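Hypothetical protein ST1444 (Sulfolobus tokodaii, PDB 2EO0) probably resolves Holliday junctions during genetic recombination, as a magnesium-dependent, structure-specific endonuclease that nicks opposing strands of four-way DNA junctions in pairs. Local coordinates at residues Val93-Pro96 with Lys97-Arg100; Ile117-Glu120 with Thr121-Gly125. One frame throughout, in Å; residues are numbered along the deposited sequence.

In the fold
Coming from the N terminus, helix 13-24 and the first three strands of the mixed sheet precede contact 1, where strand 88-95 turns back as strand 98-103, the sheet's edge within this chain. Contact 1 is closed before contact 2 opens, so the two follow in series, neither nested nor crossed. Contact 2 starts where strand 115-117 of the small three-stranded sheet passes into helix 119-123. That helix lies against the hairpin: V122 packs on V93 and R100, and R100 NH1 makes a weak hydrogen bond to G125 O. Together the contacts tie the edge of the mixed sheet, in a PDDEXK-clan nuclease, to the linker before helix 128-143.

Contact 1: Val93-Pro96 with Lys97-Arg100; sequences VKLP and KMLR
V93 and R100 face each other as an antiparallel hydrogen-bonded pair in the beta hairpin of strands 88-95 and 98-103, which reverses through P96 and K97. The grip is firm here: V93 N gives its hydrogen to R100 O at 2.5 Å. R100 N returns a bond of 2.8 Å to V93 O, nearly straight with an angle of 169° at the hydrogen. One step nearer the turn, K94 and L99 form a non-hydrogen-bonded pair whose side chains lie on the face that V14 of helix 13-24 touches; K94 CD rests 3.9 Å from L99 CB. On the other face, V93 and R100 meet V122 of helix 119-123, while L95 and M98 run alongside each other, with L95 CB 3.8 Å from M98 CG.

Toward the turn the ladder slackens. L95 N still donates to M98 O, but at a bent 134°, and the return bond from M98 N to L95 O is weak at 3.3 Å. P96 and K97 are exposed, though K97 CB still touches P96. K94 reaches over this looser end: a bend at chi2 (56°) carries CD across M98 O, and a second at chi4 swings the amine back to the turn. L95 O takes two bonds, a weak one from M98 N and a shorter one from the K94 amine, with K94 NZ 2.6 Å from L95 O and nearly in line with its carbonyl bond.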
loop_
_atom_site.group_PDB
_atom_site.type_symbol
_atom_site.label_atom_id
_atom_site.label_comp_id
_atom_site.label_asym_id
_atom_site.label_seq_id
_atom_site.Cartn_x
_atom_site.Cartn_y
_atom_site.Cartn_z
ATOM N N VAL A 93 -2.272 15.089 -11.970
ATOM C CA VAL A 93 -3.079 15.520 -13.120
ATOM C C VAL A 93 -2.357 15.469 -14.454
ATOM O O VAL A 93 -1.232 15.948 -14.586
ATOM C CB VAL A 93 -3.603 16.964 -12.960
ATOM C CG1 VAL A 93 -4.692 17.234 -14.015
ATOM C CG2 VAL A 93 -4.130 17.183 -11.528
ATOM N N LYS A 94 -3.006 14.891 -15.451
ATOM C CA LYS A 94 -2.393 14.831 -16.763
ATOM C C LYS A 94 -3.032 15.871 -17.687
ATOM O O LYS A 94 -4.155 15.682 -18.175
ATOM C CB LYS A 94 -2.533 13.427 -17.375
ATOM C CG LYS A 94 -1.868 13.299 -18.756
ATOM C CD LYS A 94 -0.374 13.679 -18.706
ATOM C CE LYS A 94 0.292 13.559 -20.074
ATOM N NZ LYS A 94 -0.059 14.665 -21.031
ATOM N N LEU A 95 -2.320 16.979 -17.898
ATOM C CA LEU A 95 -2.805 18.017 -18.779
ATOM C C LEU A 95 -2.386 17.607 -20.181
ATOM O O LEU A 95 -1.608 16.664 -20.358
ATOM C CB LEU A 95 -2.219 19.365 -18.378
ATOM C CG LEU A 95 -2.673 19.730 -16.959
ATOM C CD1 LEU A 95 -1.947 20.965 -16.536
ATOM C CD2 LEU A 95 -4.184 19.933 -16.888
ATOM N N PRO A 96 -2.918 18.279 -21.202
ATOM C CA PRO A 96 -2.567 17.935 -22.582
ATOM C C PRO A 96 -1.077 17.687 -22.848
ATOM O O PRO A 96 -0.697 16.665 -23.427
ATOM C CB PRO A 96 -3.105 19.126 -23.373
ATOM C CG PRO A 96 -4.348 19.483 -22.614
ATOM C CD PRO A 96 -3.875 19.404 -21.164
ATOM N N LYS A 97 -0.239 18.625 -22.422
ATOM C CA LYS A 97 1.195 18.528 -22.668
ATOM C C LYS A 97 2.024 18.327 -21.413
ATOM O O LYS A 97 3.251 18.441 -21.456
ATOM C CB LYS A 97 1.681 19.790 -23.397
ATOM C CG LYS A 97 0.938 20.118 -24.717
ATOM C CD LYS A 97 1.406 21.484 -25.282
ATOM C CE LYS A 97 0.680 21.912 -26.569
ATOM N NZ LYS A 97 1.207 21.251 -27.794
ATOM N N MET A 98 1.379 18.035 -20.290
ATOM C CA MET A 98 2.151 17.828 -19.065
ATOM C C MET A 98 1.436 17.027 -17.965
ATOM O O MET A 98 0.192 16.938 -17.925
ATOM C CB MET A 98 2.633 19.181 -18.503
ATOM C CG MET A 98 1.519 20.103 -18.012
ATOM S SD MET A 98 2.160 21.577 -17.136
ATOM C CE MET A 98 2.543 22.623 -18.537
ATOM N N LEU A 99 2.262 16.438 -17.095
ATOM C CA LEU A 99 1.832 15.631 -15.961
ATOM C C LEU A 99 2.309 16.282 -14.669
ATOM O O LEU A 99 3.503 16.541 -14.489
ATOM C CB LEU A 99 2.420 14.232 -16.067
ATOM C CG LEU A 99 2.261 13.280 -14.873
ATOM C CD1 LEU A 99 0.774 12.846 -14.679
ATOM C CD2 LEU A 99 3.169 12.069 -15.140
ATOM N N ARG A 100 1.379 16.526 -13.758
ATOM C CA ARG A 100 1.715 17.161 -12.495
ATOM C C ARG A 100 1.108 16.470 -11.276
ATOM O O ARG A 100 0.114 15.751 -11.383
ATOM C CB ARG A 100 1.253 18.609 -12.519
ATOM C CG ARG A 100 1.823 19.384 -13.648
ATOM C CD ARG A 100 3.245 19.737 -13.387
ATOM N NE ARG A 100 3.878 20.039 -14.658
ATOM C CZ ARG A 100 4.916 20.843 -14.807
ATOM N NH1 ARG A 100 5.451 21.429 -13.738
ATOM N NH2 ARG A 100 5.388 21.082 -16.029
#

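Contact 2: Ile117-Glu120 with Thr121-Gly125; sequences IDLE and TVEKG
K124 N donates to E120 O at 3.2 Å, an i to i+4 bond that closes the C-terminal end of the short helix 119-123, and E123 N bonds in the same way to L119 O, although the position of that oxygen is less certain. Past the last turn the chain bends back, and G125 N bonds to V122 O.

At the start of the helix D118 is the N-cap. Its CG stands between the backbone N and the carbonyl carbon (chi1 54°), which brings the carboxylate round to the first turn, where D118 OD1 accepts from T121 N at 2.9 Å. The donor comes from above the carboxylate plane, 50° out of it, and the bond is bent; T121 N also makes a weak bond to D118 O. The T121 hydroxyl points to the same carboxylate, but its modelled bond to OD1 is too short to be trusted in detail. The T121 amide, at the N-terminal end of the helix, would probably favour a negative charge on D118. An alanine here would remove the carboxylate and probably leave T121 N with little more than its weak bond to the D118 carbonyl.

Next to the cap, I117 and V122, just before the N-cap and four residues after it, form a hydrophobic staple. I117 CG2 touches V122 CG2 at 3.9 Å, and I68 of strand 68-70 packs against both side chains. The other branch of I117, with CG1 anti to the backbone N (chi1 -179°), runs across T121 at about a right angle, its CD1 meeting T121 CG2 at 3.8 Å.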
loop_
_atom_site.group_PDB
_atom_site.type_symbol
_atom_site.label_atom_id
_atom_site.label_comp_id
_atom_site.label_asym_id
_atom_site.label_seq_id
_atom_site.Cartn_x
_atom_site.Cartn_y
_atom_site.Cartn_z
ATOM N N ILE A 117 -8.936 23.010 -7.294
ATOM C CA ILE A 117 -7.637 23.633 -7.292
ATOM C C ILE A 117 -7.555 24.297 -8.669
ATOM O O ILE A 117 -8.049 23.744 -9.671
ATOM C CB ILE A 117 -6.523 22.543 -7.092
ATOM C CG1 ILE A 117 -5.138 23.189 -7.061
ATOM C CG2 ILE A 117 -6.625 21.444 -8.162
ATOM C CD1 ILE A 117 -4.786 23.804 -5.692
ATOM N N ASP A 118 -6.986 25.497 -8.715
ATOM C CA ASP A 118 -6.842 26.227 -9.976
ATOM C C ASP A 118 -5.758 25.562 -10.845
ATOM O O ASP A 118 -4.737 25.115 -10.317
ATOM C CB ASP A 118 -6.501 27.682 -9.660
ATOM C CG ASP A 118 -5.291 27.807 -8.768
ATOM O OD1 ASP A 118 -4.203 28.102 -9.307
ATOM O OD2 ASP A 118 -5.409 27.593 -7.531
ATOM N N LEU A 119 -5.968 25.486 -12.162
ATOM C CA LEU A 119 -4.972 24.837 -13.014
ATOM C C LEU A 119 -3.621 25.508 -12.910
ATOM O O LEU A 119 -2.593 24.922 -13.233
ATOM C CB LEU A 119 -5.414 24.751 -14.490
ATOM C CG LEU A 119 -5.243 25.797 -15.602
ATOM C CD1 LEU A 119 -3.818 26.281 -15.676
ATOM C CD2 LEU A 119 -5.626 25.185 -16.954
ATOM N N GLU A 120 -3.620 26.741 -12.440
ATOM C CA GLU A 120 -2.382 27.479 -12.280
ATOM C C GLU A 120 -1.476 26.713 -11.323
ATOM O O GLU A 120 -0.299 26.459 -11.616
ATOM C CB GLU A 120 -2.667 28.869 -11.694
ATOM C CG GLU A 120 -3.592 29.730 -12.545
ATOM C CD GLU A 120 -4.836 28.976 -13.042
ATOM O OE1 GLU A 120 -5.715 28.631 -12.227
ATOM O OE2 GLU A 120 -4.925 28.725 -14.263
ATOM N N THR A 121 -2.042 26.344 -10.181
ATOM C CA THR A 121 -1.298 25.653 -9.139
ATOM C C THR A 121 -0.732 24.319 -9.601
ATOM O O THR A 121 0.426 23.994 -9.343
ATOM C CB THR A 121 -2.203 25.454 -7.943
ATOM O OG1 THR A 121 -2.909 26.679 -7.717
ATOM C CG2 THR A 121 -1.396 25.078 -6.695
ATOM N N VAL A 122 -1.562 23.559 -10.295
ATOM C CA VAL A 122 -1.174 22.264 -10.826
ATOM C C VAL A 122 -0.014 22.416 -11.813
ATOM O O VAL A 122 0.936 21.633 -11.807
ATOM C CB VAL A 122 -2.394 21.616 -11.522
ATOM C CG1 VAL A 122 -1.990 20.365 -12.293
ATOM C CG2 VAL A 122 -3.456 21.305 -10.473
ATOM N N GLU A 123 -0.084 23.432 -12.660
ATOM C CA GLU A 123 0.975 23.624 -13.635
ATOM C C GLU A 123 2.296 23.845 -12.928
ATOM O O GLU A 123 3.338 23.393 -13.392
ATOM C CB GLU A 123 0.675 24.821 -14.528
ATOM C CG GLU A 123 -0.645 24.745 -15.241
ATOM C CD GLU A 123 -0.793 25.838 -16.263
ATOM O OE1 GLU A 123 -0.487 27.007 -15.936
ATOM O OE2 GLU A 123 -1.221 25.522 -17.388
ATOM N N LYS A 124 2.237 24.540 -11.798
ATOM C CA LYS A 124 3.428 24.843 -11.016
ATOM C C LYS A 124 3.697 23.723 -10.008
ATOM O O LYS A 124 4.602 23.818 -9.176
ATOM C CB LYS A 124 3.244 26.188 -10.305
ATOM C CG LYS A 124 4.369 26.590 -9.360
ATOM C CD LYS A 124 3.844 27.583 -8.330
ATOM C CE LYS A 124 4.911 28.002 -7.322
ATOM N NZ LYS A 124 4.317 28.901 -6.282
ATOM N N GLY A 125 2.910 22.656 -10.094
ATOM C CA GLY A 125 3.088 21.534 -9.194
ATOM C C GLY A 125 4.376 20.801 -9.516
ATOM O O GLY A 125 5.188 21.290 -10.295
#